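Local coordinates for protein carboxyvinyl-carboxyphosphonate phosphorylmutase (Bacillus anthracis, PDB 4IQD) that belongs to the phosphoenolpyruvate phosphomutase family, enzymes built on a TIM-barrel fold, and carries pyruvic acid in its central pocket, at residues A41-R46 with E282-H287. Numbering follows the deposited sequence.
Sequences AALVAR and ETISYH
Thr283, the residue through which helix 277-283 meets Leu43, has its hydroxyl OG1 hydrogen-bonded to the carbonyl O of Glu279, one turn back in its own helix. A chi1 of -65° sets OG1 beside the backbone N and leaves the methyl CG2 anti to it; the same rotamer that gives OG1 its bond to Glu279 O thus brings CG2 to helix 39-48, where it lies 3.8 Å from Leu43 CB, the closest approach of the two segments. The backbones are nearest at this pair too, with 6.7 Å between Leu43 CA and Thr283 CA. Farther out, Leu43 CD1 comes to 3.8 Å from the carbonyl O of Thr283, and CD2 to 4.0 Å from the same oxygen, so both methyls of the leucine border a carbonyl at the C-terminal end of helix 277-283. At Ile284 the backbone leaves helical angles, and Ser285, with a positive phi of 55°, is the C-prime residue of a Schellman motif in which Tyr286 N bonds back to Tyr281 O; the inner bond, Ser285 N to Glu282 O, is weak at 3.3 Å. Although the CB of Ile284 points away from helix 39-48, its branch CG2 still lies 4.3 Å from Leu43 CD1, an apolar contact at the edge of the patch. The side chain of Leu43 also packs on Ala87 of helix 74-88 and on Gly65 of the second subunit.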
loop_
_atom_site.group_PDB
_atom_site.type_symbol
_atom_site.label_atom_id
_atom_site.label_comp_id
_atom_site.label_asym_id
_atom_site.label_seq_id
_atom_site.Cartn_x
_atom_site.Cartn_y
_atom_site.Cartn_z
ATOM N N ALA A 41 5.795 -4.572 2.208
ATOM C CA ALA A 41 5.630 -5.540 3.283
ATOM C C ALA A 41 6.077 -6.923 2.817
ATOM O O ALA A 41 6.673 -7.681 3.578
ATOM C CB ALA A 41 4.182 -5.574 3.760
ATOM N N ALA A 42 5.795 -7.234 1.556
ATOM C CA ALA A 42 6.193 -8.506 0.969
ATOM C C ALA A 42 7.714 -8.656 0.944
ATOM O O ALA A 42 8.249 -9.723 1.239
ATOM C CB ALA A 42 5.623 -8.631 -0.434
ATOM N N LEU A 43 8.402 -7.574 0.599
ATOM C CA LEU A 43 9.857 -7.579 0.529
ATOM C C LEU A 43 10.502 -7.723 1.904
ATOM O O LEU A 43 11.508 -8.412 2.057
ATOM C CB LEU A 43 10.352 -6.305 -0.156
ATOM C CG LEU A 43 10.044 -6.224 -1.653
ATOM C CD1 LEU A 43 10.212 -4.801 -2.177
ATOM C CD2 LEU A 43 10.931 -7.191 -2.425
ATOM N N VAL A 44 9.923 -7.067 2.904
ATOM C CA VAL A 44 10.446 -7.141 4.263
ATOM C C VAL A 44 10.274 -8.539 4.845
ATOM O O VAL A 44 11.155 -9.044 5.541
ATOM C CB VAL A 44 9.759 -6.132 5.192
ATOM C CG1 VAL A 44 10.361 -6.205 6.578
ATOM C CG2 VAL A 44 9.896 -4.739 4.641
ATOM N N ALA A 45 9.136 -9.158 4.552
ATOM C CA ALA A 45 8.859 -10.505 5.025
ATOM C C ALA A 45 9.883 -11.490 4.479
ATOM O O ALA A 45 10.452 -12.283 5.229
ATOM C CB ALA A 45 7.453 -10.926 4.630
ATOM N N ARG A 46 10.110 -11.425 3.170
ATOM C CA ARG A 46 11.086 -12.274 2.500
ATOM C C ARG A 46 12.445 -12.115 3.161
ATOM O O ARG A 46 13.071 -13.092 3.562
ATOM C CB ARG A 46 11.175 -11.904 1.015
ATOM C CG ARG A 46 12.017 -12.850 0.156
ATOM C CD ARG A 46 13.429 -12.324 -0.092
ATOM N NE ARG A 46 13.446 -11.058 -0.825
ATOM C CZ ARG A 46 13.396 -10.960 -2.150
ATOM N NH1 ARG A 46 13.315 -12.053 -2.894
ATOM N NH2 ARG A 46 13.421 -9.769 -2.730
ATOM N N GLU A 282 18.693 -1.328 -0.677
ATOM C CA GLU A 282 18.896 -2.759 -0.824
ATOM C C GLU A 282 17.577 -3.529 -0.864
ATOM O O GLU A 282 17.498 -4.594 -1.469
ATOM C CB GLU A 282 19.799 -3.284 0.298
ATOM C CG GLU A 282 20.255 -4.728 0.127
ATOM C CD GLU A 282 21.208 -4.926 -1.044
ATOM O OE1 GLU A 282 21.650 -3.924 -1.649
ATOM O OE2 GLU A 282 21.523 -6.093 -1.355
ATOM N N THR A 283 16.542 -2.987 -0.229
ATOM C CA THR A 283 15.252 -3.674 -0.185
ATOM C C THR A 283 14.568 -3.714 -1.546
ATOM O O THR A 283 14.042 -4.750 -1.953
ATOM C CB THR A 283 14.296 -3.047 0.841
ATOM O OG1 THR A 283 14.830 -3.222 2.156
ATOM C CG2 THR A 283 12.935 -3.716 0.771
ATOM N N ILE A 284 14.573 -2.588 -2.251
ATOM C CA ILE A 284 14.004 -2.550 -3.594
ATOM C C ILE A 284 15.059 -2.867 -4.652
ATOM O O ILE A 284 14.832 -2.666 -5.843
ATOM C CB ILE A 284 13.323 -1.205 -3.897
ATOM C CG1 ILE A 284 14.296 -0.051 -3.677
ATOM C CG2 ILE A 284 12.087 -1.030 -3.030
ATOM C CD1 ILE A 284 13.652 1.303 -3.783
ATOM N N SER A 285 16.205 -3.368 -4.194
ATOM C CA SER A 285 17.275 -3.858 -5.061
ATOM C C SER A 285 17.747 -2.827 -6.077
ATOM O O SER A 285 17.950 -3.156 -7.245
ATOM C CB SER A 285 16.833 -5.127 -5.795
ATOM O OG SER A 285 16.379 -6.118 -4.890
ATOM N N TYR A 286 17.923 -1.589 -5.630
ATOM C CA TYR A 286 18.323 -0.507 -6.521
ATOM C C TYR A 286 19.597 -0.865 -7.282
ATOM O O TYR A 286 19.718 -0.585 -8.472
ATOM C CB TYR A 286 18.516 0.787 -5.732
ATOM C CG TYR A 286 18.751 2.016 -6.587
ATOM C CD1 TYR A 286 17.698 2.849 -6.947
ATOM C CD2 TYR A 286 20.027 2.352 -7.020
ATOM C CE1 TYR A 286 17.914 3.979 -7.721
ATOM C CE2 TYR A 286 20.250 3.475 -7.793
ATOM C CZ TYR A 286 19.194 4.284 -8.141
ATOM O OH TYR A 286 19.424 5.401 -8.913
ATOM N N HIS A 287 20.530 -1.510 -6.589
ATOM C CA HIS A 287 21.809 -1.903 -7.173
ATOM C C HIS A 287 21.673 -2.772 -8.418
ATOM O O HIS A 287 22.392 -2.581 -9.399
ATOM C CB HIS A 287 22.655 -2.649 -6.144
ATOM C CG HIS A 287 23.909 -3.231 -6.713
ATOM N ND1 HIS A 287 25.014 -2.464 -7.015
ATOM C CD2 HIS A 287 24.226 -4.502 -7.055
ATOM C CE1 HIS A 287 25.963 -3.240 -7.507
ATOM N NE2 HIS A 287 25.512 -4.479 -7.543
#